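Blr6230 protein (Bradyrhizobium diazoefficiens USDA 110, PDB 5NJW) probably hydrolyses beta-lactam antibiotics as a zinc-dependent metallo-beta-lactamase of subclass B3, working with two zinc ions in its active site. Local coordinates at residues A[56-61]-A[237-242]; A[98-103]-A[182-187]; A[173-178]-A[220-225]. One frame throughout, in Å; residues are numbered along the deposited sequence. Where two conformers were deposited one is given.

Contact 1 of 3, residues A[56-61]-A[237-242]; sequences AVYVIK and VLLGPH. With ZN (zinc ion), chain E; BO3 (boric acid), chain F.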
loop_
_atom_site.group_PDB
_atom_site.type_symbol
_atom_site.label_atom_id
_atom_site.label_comp_id
_atom_site.label_asym_id
_atom_site.label_seq_id
_atom_site.Cartn_x
_atom_site.Cartn_y
_atom_site.Cartn_z
ATOM N N ALA A 56 -2.038 -0.487 6.862
ATOM C CA ALA A 56 -0.666 -0.059 7.166
ATOM C C ALA A 56 -0.348 1.259 6.506
ATOM O O ALA A 56 -0.600 1.443 5.306
ATOM C CB ALA A 56 0.298 -1.124 6.678
ATOM N N VAL A 57 0.205 2.177 7.296
ATOM C CA VAL A 57 0.613 3.509 6.849
ATOM C C VAL A 57 2.004 3.706 7.420
ATOM O O VAL A 57 2.271 3.206 8.534
ATOM C CB VAL A 57 -0.341 4.597 7.394
ATOM C CG1 VAL A 57 0.127 5.977 6.954
ATOM C CG2 VAL A 57 -1.766 4.343 6.937
ATOM N N TYR A 58 2.895 4.378 6.679
ATOM C CA TYR A 58 4.271 4.529 7.145
ATOM C C TYR A 58 4.732 5.960 7.024
ATOM O O TYR A 58 4.332 6.705 6.113
ATOM C CB TYR A 58 5.235 3.623 6.388
ATOM C CG TYR A 58 4.780 2.201 6.240
ATOM C CD1 TYR A 58 3.914 1.822 5.232
ATOM C CD2 TYR A 58 5.206 1.231 7.118
ATOM C CE1 TYR A 58 3.492 0.523 5.108
ATOM C CE2 TYR A 58 4.787 -0.082 7.003
ATOM C CZ TYR A 58 3.935 -0.418 5.981
ATOM O OH TYR A 58 3.529 -1.741 5.890
ATOM N N VAL A 59 5.586 6.352 7.974
ATOM C CA VAL A 59 6.420 7.562 7.852
ATOM C C VAL A 59 7.843 7.139 7.522
ATOM O O VAL A 59 8.379 6.200 8.145
ATOM C CB VAL A 59 6.435 8.387 9.176
ATOM C CG1 VAL A 59 7.481 9.519 9.144
ATOM C CG2 VAL A 59 5.071 8.979 9.451
ATOM N N ILE A 60 8.434 7.812 6.541
ATOM C CA ILE A 60 9.861 7.635 6.225
ATOM C C ILE A 60 10.544 8.961 6.553
ATOM O O ILE A 60 10.228 10.001 5.966
ATOM C CB ILE A 60 10.089 7.253 4.761
ATOM C CG1 ILE A 60 9.316 5.976 4.442
ATOM C CG2 ILE A 60 11.575 7.060 4.485
ATOM C CD1 ILE A 60 9.130 5.733 2.982
ATOM N N LYS A 61 11.454 8.918 7.524
ATOM C CA LYS A 61 12.150 10.129 7.969
ATOM C C LYS A 61 13.348 10.407 7.069
ATOM O O LYS A 61 14.213 9.562 6.940
ATOM C CB LYS A 61 12.608 9.975 9.422
ATOM C CG LYS A 61 13.349 11.224 9.907
ATOM C CD LYS A 61 14.065 11.029 11.222
ATOM C CE LYS A 61 14.953 12.225 11.540
ATOM N NZ LYS A 61 15.685 12.072 12.824
ATOM N N VAL A 237 13.105 -7.070 3.317
ATOM C CA VAL A 237 12.016 -6.691 4.236
ATOM C C VAL A 237 10.767 -6.446 3.390
ATOM O O VAL A 237 10.716 -5.482 2.631
ATOM C CB VAL A 237 12.373 -5.401 4.996
ATOM C CG1 VAL A 237 11.226 -4.900 5.860
ATOM C CG2 VAL A 237 13.628 -5.578 5.840
ATOM N N LEU A 238 9.778 -7.316 3.549
ATOM C CA LEU A 238 8.486 -7.152 2.863
ATOM C C LEU A 238 7.565 -6.323 3.743
ATOM O O LEU A 238 7.304 -6.685 4.891
ATOM C CB LEU A 238 7.837 -8.520 2.637
ATOM C CG LEU A 238 6.452 -8.435 1.989
ATOM C CD1 LEU A 238 6.527 -7.802 0.617
ATOM C CD2 LEU A 238 5.859 -9.846 1.890
ATOM N N LEU A 239 7.070 -5.211 3.180
ATOM C CA LEU A 239 6.008 -4.425 3.774
ATOM C C LEU A 239 4.841 -4.386 2.798
ATOM O O LEU A 239 4.947 -4.814 1.656
ATOM C CB LEU A 239 6.504 -3.021 4.104
ATOM C CG LEU A 239 7.698 -2.983 5.065
ATOM C CD1 LEU A 239 8.157 -1.553 5.284
ATOM C CD2 LEU A 239 7.365 -3.646 6.383
ATOM N N GLY A 240 3.714 -3.838 3.221
ATOM C CA GLY A 240 2.542 -3.776 2.362
ATOM C C GLY A 240 1.487 -2.899 2.961
ATOM O O GLY A 240 1.644 -2.374 4.067
ATOM N N PRO A 241 0.365 -2.712 2.236
ATOM C CA PRO A 241 -0.630 -1.717 2.653
ATOM C C PRO A 241 -1.620 -2.215 3.690
ATOM O O PRO A 241 -2.440 -1.422 4.152
ATOM C CB PRO A 241 -1.348 -1.356 1.355
ATOM C CG PRO A 241 -0.957 -2.315 0.372
ATOM C CD PRO A 241 0.117 -3.203 0.877
ATOM N N HIS A 242 -1.569 -3.502 4.010
ATOM C CA HIS A 242 -2.292 -4.077 5.127
ATOM C C HIS A 242 -1.290 -4.896 5.929
ATOM O O HIS A 242 -0.436 -5.562 5.334
ATOM C CB HIS A 242 -3.451 -4.961 4.624
ATOM C CG HIS A 242 -4.529 -4.211 3.916
ATOM N ND1 HIS A 242 -5.502 -3.500 4.570
ATOM C CD2 HIS A 242 -4.749 -4.018 2.598
ATOM C CE1 HIS A 242 -6.286 -2.901 3.693
ATOM N NE2 HIS A 242 -5.850 -3.202 2.490
HETATM ZN ZN ZN E . -6.478 -2.201 0.716
HETATM B B BO3 F . -6.103 -4.947 -0.418
HETATM O O1 BO3 F . -5.469 -3.549 -0.458
HETATM O O2 BO3 F . -7.506 -5.134 0.176
HETATM O O3 BO3 F . -5.296 -6.169 -0.878
#
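Y58 reaches across from segment 56-61 to L239 and G240, just ahead of the zinc ligand H242, and its side chain can be followed outward atom by atom. With CG anti to its own carbonyl carbon (chi1 -47°), CB starts the ring off toward segment 237-242. Along the ring the contacts begin on one flank at CE2, which lies 4.1 Å from CD1 of L239, an apolar touch. On the other flank CE1 comes within 3.6 Å of O of G240, an oxygen that sits at the ring edge and close to its plane. Beyond CZ, the phenolic OH packs on CB of L239 and gives its proton to O of G240 at 2.7 Å, arriving in the carbonyl plane on a lone pair. The same hydroxyl also hydrogen-bonds the OH of Y246, so two bonds grip the buried hydroxyl.

A second link joins the backbones: N of A56 donates to O of P241 at 2.9 Å. CB of A56 meanwhile rests 3.2 Å from O of G240, so that one carbonyl is met by a methyl and a phenol. These bonds hold the residues directly before H242, whose NE2 binds a zinc ion at 2.1 Å. O1 of boric acid binds the same ion at 2.0 Å, while D105 and H106 supply further protein ligands; ND1 of H242 is occupied by the carbonyl of G54.

In the fold, strand 58-62 lies between strands 47-49 and 65-69 of one sheet, strand 237-239 borders the other beside strand 193-199, and F199 of that neighbour meets the Y58 ring edge-to-face.

Contact 2 of 3, residues A[98-103]-A[182-187]; sequences LNTHAH and TSWEMT. With ZN (zinc ion), chain C; OH (hydroxide ion), chain K.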
loop_
_atom_site.group_PDB
_atom_site.type_symbol
_atom_site.label_atom_id
_atom_site.label_comp_id
_atom_site.label_asym_id
_atom_site.label_seq_id
_atom_site.Cartn_x
_atom_site.Cartn_y
_atom_site.Cartn_z
ATOM N N LEU A 98 3.402 9.358 -0.982
ATOM C CA LEU A 98 3.468 8.312 -1.978
ATOM C C LEU A 98 2.291 7.373 -1.792
ATOM O O LEU A 98 1.835 7.149 -0.671
ATOM C CB LEU A 98 4.788 7.531 -1.873
ATOM C CG LEU A 98 5.953 8.150 -2.628
ATOM C CD1 LEU A 98 6.212 9.619 -2.338
ATOM C CD2 LEU A 98 7.211 7.338 -2.386
ATOM N N ASN A 99 1.795 6.824 -2.900
ATOM C CA ASN A 99 0.686 5.880 -2.884
ATOM C C ASN A 99 1.162 4.557 -3.408
ATOM O O ASN A 99 1.887 4.514 -4.432
ATOM C CB ASN A 99 -0.451 6.427 -3.759
ATOM C CG ASN A 99 -1.777 5.640 -3.675
ATOM O OD1 ASN A 99 -2.473 5.581 -4.680
ATOM N ND2 ASN A 99 -2.150 5.112 -2.524
ATOM N N THR A 100 0.713 3.459 -2.790
ATOM C CA THR A 100 0.885 2.126 -3.355
ATOM C C THR A 100 -0.207 1.895 -4.411
ATOM O O THR A 100 0.087 1.565 -5.565
ATOM C CB THR A 100 0.767 1.026 -2.285
ATOM O OG1 THR A 100 -0.411 1.226 -1.502
ATOM C CG2 THR A 100 2.004 0.975 -1.424
ATOM N N HIS A 101 -1.483 2.096 -4.051
ATOM C CA HIS A 101 -2.556 1.967 -5.031
ATOM C C HIS A 101 -3.791 2.741 -4.583
ATOM O O HIS A 101 -4.020 3.008 -3.395
ATOM C CB HIS A 101 -2.906 0.493 -5.294
ATOM C CG HIS A 101 -3.676 -0.174 -4.190
ATOM N ND1 HIS A 101 -3.102 -0.907 -3.174
ATOM C CD2 HIS A 101 -5.008 -0.264 -3.986
ATOM C CE1 HIS A 101 -4.041 -1.406 -2.393
ATOM N NE2 HIS A 101 -5.206 -1.001 -2.845
ATOM N N ALA A 102 -4.603 3.112 -5.574
ATOM C CA ALA A 102 -5.622 4.118 -5.404
ATOM C C ALA A 102 -6.986 3.536 -5.073
ATOM O O ALA A 102 -7.927 3.653 -5.864
ATOM C CB ALA A 102 -5.671 4.964 -6.682
ATOM N N HIS A 103 -7.106 2.909 -3.906
ATOM C CA HIS A 103 -8.402 2.546 -3.292
ATOM C C HIS A 103 -8.621 3.312 -2.007
ATOM O O HIS A 103 -7.625 3.674 -1.331
ATOM C CB HIS A 103 -8.459 1.051 -2.984
ATOM C CG HIS A 103 -8.488 0.181 -4.194
ATOM N ND1 HIS A 103 -8.107 -1.142 -4.141
ATOM C CD2 HIS A 103 -8.918 0.407 -5.451
ATOM C CE1 HIS A 103 -8.292 -1.695 -5.328
ATOM N NE2 HIS A 103 -8.752 -0.768 -6.145
ATOM N N THR A 182 1.782 0.468 -7.534
ATOM C CA THR A 182 3.207 0.739 -7.541
ATOM C C THR A 182 3.822 0.249 -6.243
ATOM O O THR A 182 3.388 0.647 -5.158
ATOM C CB THR A 182 3.468 2.240 -7.680
ATOM O OG1 THR A 182 2.855 2.713 -8.883
ATOM C CG2 THR A 182 4.953 2.535 -7.742
ATOM N N SER A 183 4.796 -0.639 -6.357
ATOM C CA SER A 183 5.582 -1.131 -5.225
ATOM C C SER A 183 6.852 -0.301 -5.118
ATOM O O SER A 183 7.524 -0.081 -6.113
ATOM C CB SER A 183 5.880 -2.611 -5.366
ATOM O OG SER A 183 4.704 -3.383 -5.382
ATOM N N TRP A 184 7.200 0.128 -3.909
ATOM C CA TRP A 184 8.294 1.098 -3.715
ATOM C C TRP A 184 9.470 0.458 -3.001
ATOM O O TRP A 184 9.279 -0.133 -1.925
ATOM C CB TRP A 184 7.775 2.266 -2.905
ATOM C CG TRP A 184 6.752 3.101 -3.587
ATOM C CD1 TRP A 184 5.394 3.053 -3.428
ATOM C CD2 TRP A 184 7.015 4.159 -4.506
ATOM N NE1 TRP A 184 4.799 4.024 -4.202
ATOM C CE2 TRP A 184 5.770 4.727 -4.872
ATOM C CE3 TRP A 184 8.190 4.695 -5.045
ATOM C CZ2 TRP A 184 5.678 5.813 -5.748
ATOM C CZ3 TRP A 184 8.102 5.763 -5.911
ATOM C CH2 TRP A 184 6.856 6.304 -6.263
ATOM N N GLU A 185 10.665 0.556 -3.599
ATOM C CA GLU A 185 11.866 -0.054 -3.035
ATOM C C GLU A 185 12.776 1.010 -2.455
ATOM O O GLU A 185 12.953 2.074 -3.021
ATOM C CB GLU A 185 12.606 -0.810 -4.115
ATOM C CG GLU A 185 13.858 -1.536 -3.616
ATOM C CD GLU A 185 14.504 -2.394 -4.672
ATOM O OE1 GLU A 185 13.949 -2.561 -5.774
ATOM O OE2 GLU A 185 15.606 -2.916 -4.410
ATOM N N MET A 186 13.359 0.695 -1.292
ATOM C CA MET A 186 14.392 1.563 -0.715
ATOM C C MET A 186 15.335 0.767 0.141
ATOM O O MET A 186 15.035 -0.342 0.560
ATOM C CB MET A 186 13.813 2.733 0.092
ATOM C CG MET A 186 13.038 2.324 1.344
ATOM S SD MET A 186 12.463 3.686 2.371
ATOM C CE MET A 186 13.988 4.256 3.130
ATOM N N THR A 187 16.500 1.368 0.363
ATOM C CA THR A 187 17.559 0.748 1.158
ATOM C C THR A 187 17.537 1.343 2.568
ATOM O O THR A 187 17.390 2.569 2.731
ATOM C CB THR A 187 18.922 1.022 0.506
ATOM O OG1 THR A 187 18.913 0.578 -0.850
ATOM C CG2 THR A 187 20.065 0.318 1.303
HETATM ZN ZN ZN C . -6.954 -2.076 -2.642
HETATM O O OH K . -7.658 -2.054 -0.927
#
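Loop 98-103 leaves the end of strand 94-98 and meets the start of strand 182-190, the chains coming closest at T100 and T182, whose CA atoms are 5.0 Å apart. There N of T182 donates to O of T100 at 2.8 Å, and CA of T100 makes a CH...O contact with O of T182.

NE1 of W184 donates to O of N99 at 3.0 Å; the oxygen lies in the indole plane although the donor stands above the carbonyl plane. CD2 of L98 sits over the centre of the six-membered ring, 3.7 Å from its centroid, a CH-pi contact, while CG2 of T182 covers the opposite face nearer the rim. The indole is thus gripped on both faces and at its N-H.

ND2 of N99 reaches forward to O of H101 at 2.9 Å and also bonds D70, which receives OG1 of T100 as well. NE2 of H101 and ND1 of H103 bind one zinc ion, each at 2.1 Å, with H177 as the remaining protein ligand and a hydroxide at 1.9 Å. This hydroxide is consistent with the nucleophile of a metallo-beta-lactamase, bound to a metal whose histidine loop is fixed by bonds to O of N99 and T100.

Contact 3 of 3, residues A[173-178]-A[220-225]; sequences ATPGHS and VDDYRA. With ZN (zinc ion), chain C; BO3 (boric acid), chain F.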
loop_
_atom_site.group_PDB
_atom_site.type_symbol
_atom_site.label_atom_id
_atom_site.label_comp_id
_atom_site.label_asym_id
_atom_site.label_seq_id
_atom_site.Cartn_x
_atom_site.Cartn_y
_atom_site.Cartn_z
ATOM N N ALA A 173 6.450 -0.998 -11.227
ATOM C CA ALA A 173 5.079 -1.181 -11.697
ATOM C C ALA A 173 4.650 -2.609 -11.424
ATOM O O ALA A 173 5.192 -3.553 -11.996
ATOM C CB ALA A 173 5.004 -0.860 -13.185
ATOM N N THR A 174 3.680 -2.772 -10.519
ATOM C CA THR A 174 3.168 -4.075 -10.121
ATOM C C THR A 174 1.641 -4.067 -10.217
ATOM O O THR A 174 0.952 -4.259 -9.217
ATOM C CB THR A 174 3.644 -4.429 -8.704
ATOM O OG1 THR A 174 3.418 -3.320 -7.828
ATOM C CG2 THR A 174 5.132 -4.746 -8.701
ATOM N N PRO A 175 1.104 -3.833 -11.422
ATOM C CA PRO A 175 -0.342 -3.722 -11.597
ATOM C C PRO A 175 -1.102 -5.024 -11.386
ATOM O O PRO A 175 -0.542 -6.109 -11.334
ATOM C CB PRO A 175 -0.470 -3.237 -13.047
ATOM C CG PRO A 175 0.707 -3.861 -13.717
ATOM C CD PRO A 175 1.810 -3.658 -12.714
ATOM N N GLY A 176 -2.414 -4.878 -11.231
ATOM C CA GLY A 176 -3.329 -6.001 -11.040
ATOM C C GLY A 176 -4.401 -5.598 -10.051
ATOM O O GLY A 176 -5.554 -5.362 -10.412
ATOM N N HIS A 177 -4.001 -5.455 -8.792
ATOM C CA HIS A 177 -4.945 -5.032 -7.767
ATOM C C HIS A 177 -5.525 -3.655 -8.122
ATOM O O HIS A 177 -6.692 -3.376 -7.837
ATOM C CB HIS A 177 -4.258 -5.083 -6.416
ATOM C CG HIS A 177 -5.153 -4.726 -5.287
ATOM N ND1 HIS A 177 -6.027 -5.608 -4.696
ATOM C CD2 HIS A 177 -5.354 -3.546 -4.675
ATOM C CE1 HIS A 177 -6.681 -4.998 -3.724
ATOM N NE2 HIS A 177 -6.323 -3.729 -3.717
ATOM N N SER A 178 -4.720 -2.804 -8.753
ATOM C CA SER A 178 -5.200 -1.584 -9.406
ATOM C C SER A 178 -4.343 -1.399 -10.649
ATOM O O SER A 178 -3.248 -1.980 -10.739
ATOM C CB SER A 178 -5.089 -0.335 -8.511
ATOM O OG SER A 178 -3.723 0.102 -8.428
ATOM N N VAL A 220 -6.070 -9.499 -15.853
ATOM C CA VAL A 220 -5.534 -10.825 -15.595
ATOM C C VAL A 220 -4.023 -10.918 -15.910
ATOM O O VAL A 220 -3.242 -11.406 -15.108
ATOM C CB VAL A 220 -6.364 -11.913 -16.320
ATOM C CG1 VAL A 220 -5.664 -13.268 -16.270
ATOM C CG2 VAL A 220 -7.773 -11.991 -15.728
ATOM N N ASP A 221 -3.624 -10.423 -17.078
ATOM C CA ASP A 221 -2.190 -10.420 -17.450
ATOM C C ASP A 221 -1.356 -9.613 -16.459
ATOM O O ASP A 221 -0.232 -10.002 -16.125
ATOM C CB ASP A 221 -1.964 -9.851 -18.852
ATOM C CG ASP A 221 -2.434 -10.792 -19.962
ATOM O OD1 ASP A 221 -2.171 -11.997 -19.871
ATOM O OD2 ASP A 221 -3.049 -10.291 -20.917
ATOM N N ASP A 222 -1.895 -8.482 -16.009
ATOM C CA ASP A 222 -1.186 -7.681 -14.997
ATOM C C ASP A 222 -0.919 -8.479 -13.719
ATOM O O ASP A 222 0.211 -8.512 -13.250
ATOM C CB ASP A 222 -1.956 -6.400 -14.689
ATOM C CG ASP A 222 -1.814 -5.331 -15.775
ATOM O OD1 ASP A 222 -0.980 -5.472 -16.694
ATOM O OD2 ASP A 222 -2.475 -4.298 -15.670
ATOM N N TYR A 223 -1.931 -9.135 -13.163
ATOM C CA TYR A 223 -1.727 -9.927 -11.944
ATOM C C TYR A 223 -0.654 -10.995 -12.126
ATOM O O TYR A 223 0.217 -11.157 -11.281
ATOM C CB TYR A 223 -2.997 -10.622 -11.523
ATOM C CG TYR A 223 -3.945 -9.836 -10.627
ATOM C CD1 TYR A 223 -3.714 -9.735 -9.263
ATOM C CD2 TYR A 223 -5.117 -9.273 -11.122
ATOM C CE1 TYR A 223 -4.615 -9.089 -8.415
ATOM C CE2 TYR A 223 -6.031 -8.630 -10.282
ATOM C CZ TYR A 223 -5.773 -8.543 -8.931
ATOM O OH TYR A 223 -6.694 -7.906 -8.116
ATOM N N ARG A 224 -0.730 -11.724 -13.257
ATOM C CA ARG A 224 0.250 -12.765 -13.634
ATOM C C ARG A 224 1.647 -12.243 -13.606
ATOM O O ARG A 224 2.532 -12.849 -12.986
ATOM C CB ARG A 224 0.024 -13.267 -15.063
ATOM C CG ARG A 224 -1.274 -13.987 -15.302
ATOM C CD ARG A 224 -1.538 -15.076 -14.295
ATOM N NE ARG A 224 -2.637 -15.871 -14.777
ATOM C CZ ARG A 224 -3.148 -16.931 -14.173
ATOM N NH1 ARG A 224 -2.654 -17.349 -13.025
ATOM N NH2 ARG A 224 -4.178 -17.585 -14.731
ATOM N N ALA A 225 1.839 -11.148 -14.322
ATOM C CA ALA A 225 3.137 -10.502 -14.454
ATOM C C ALA A 225 3.660 -10.074 -13.095
ATOM O O ALA A 225 4.847 -10.202 -12.802
ATOM C CB ALA A 225 3.049 -9.313 -15.376
HETATM ZN ZN ZN C . -6.954 -2.076 -2.642
HETATM B B BO3 F . -6.103 -4.947 -0.418
HETATM O O1 BO3 F . -5.469 -3.549 -0.458
HETATM O O2 BO3 F . -7.506 -5.134 0.176
HETATM O O3 BO3 F . -5.296 -6.169 -0.878
#
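G176 and Y223 make the central contact, and it is one of CH-pi and face packing. CA of G176 lies 3.8 Å from the centroid of the tyrosine ring and only 12° off its normal. The backbone then runs on across the same ring: C of G176 stands 3.4 Å above the plane, toward the rim, and O of G176 is 3.3 Å from CE2 of Y223. With no side chain at this position, the glycine lets the backbone lie directly on the ring.

Van der Waals packing continues on both sides of the CH-pi contact. P175 and D222 cross at about a right angle, CB of the proline 3.5 Å from OD2 of the aspartate and its CG against the carboxylate carbon. At the far end OH of Y223 comes 3.4 Å from CA of H177.

Polar interactions do not bridge the two segments by a direct hydrogen bond; they run through third residues instead. O of T204 is a common partner of Y223 OH and H177 ND1, OD2 of D222 forms a salt bridge with R126 and a hydrogen bond with Y216, and O of P175 is bonded by T226. Within the turn, N of G176 donates to O of S178.

Metal coordination is the last kind. H177 carries CG anti to its backbone N (chi1 -177°), which leads the imidazole away from the helix, and NE2 binds a zinc ion at 2.1 Å beside H101 and H103. CE1 of the same ring lies 3.4 Å from the boron of boric acid. A zinc-binding histidine on a glycine-containing loop after a strand, completing a three-histidine site, is characteristic of the metallo-beta-lactamase fold.

Each contact holds a histidine that binds zinc, but at different depths. Contacts 1 and 2 are central, with every touching residue buried; they reach the same five-stranded sheet through strands 237-239 and 182-190, and P241 packs on T100 and H101. Contact 3 is farther out, its centre about 14 Å from the centre of the chain, with P175 and D222 partly exposed; its helix 219-232 precedes strand 237-239 of contact 1. Contacts 2 and 3 share a zinc ion and a probable hydrogen bond between the hydroxyls of S183 and T174. H242 of contact 1 binds the other zinc. Direct hydrogen bonds mark the inner contacts, whereas the outer one relies on packing and shared third partners.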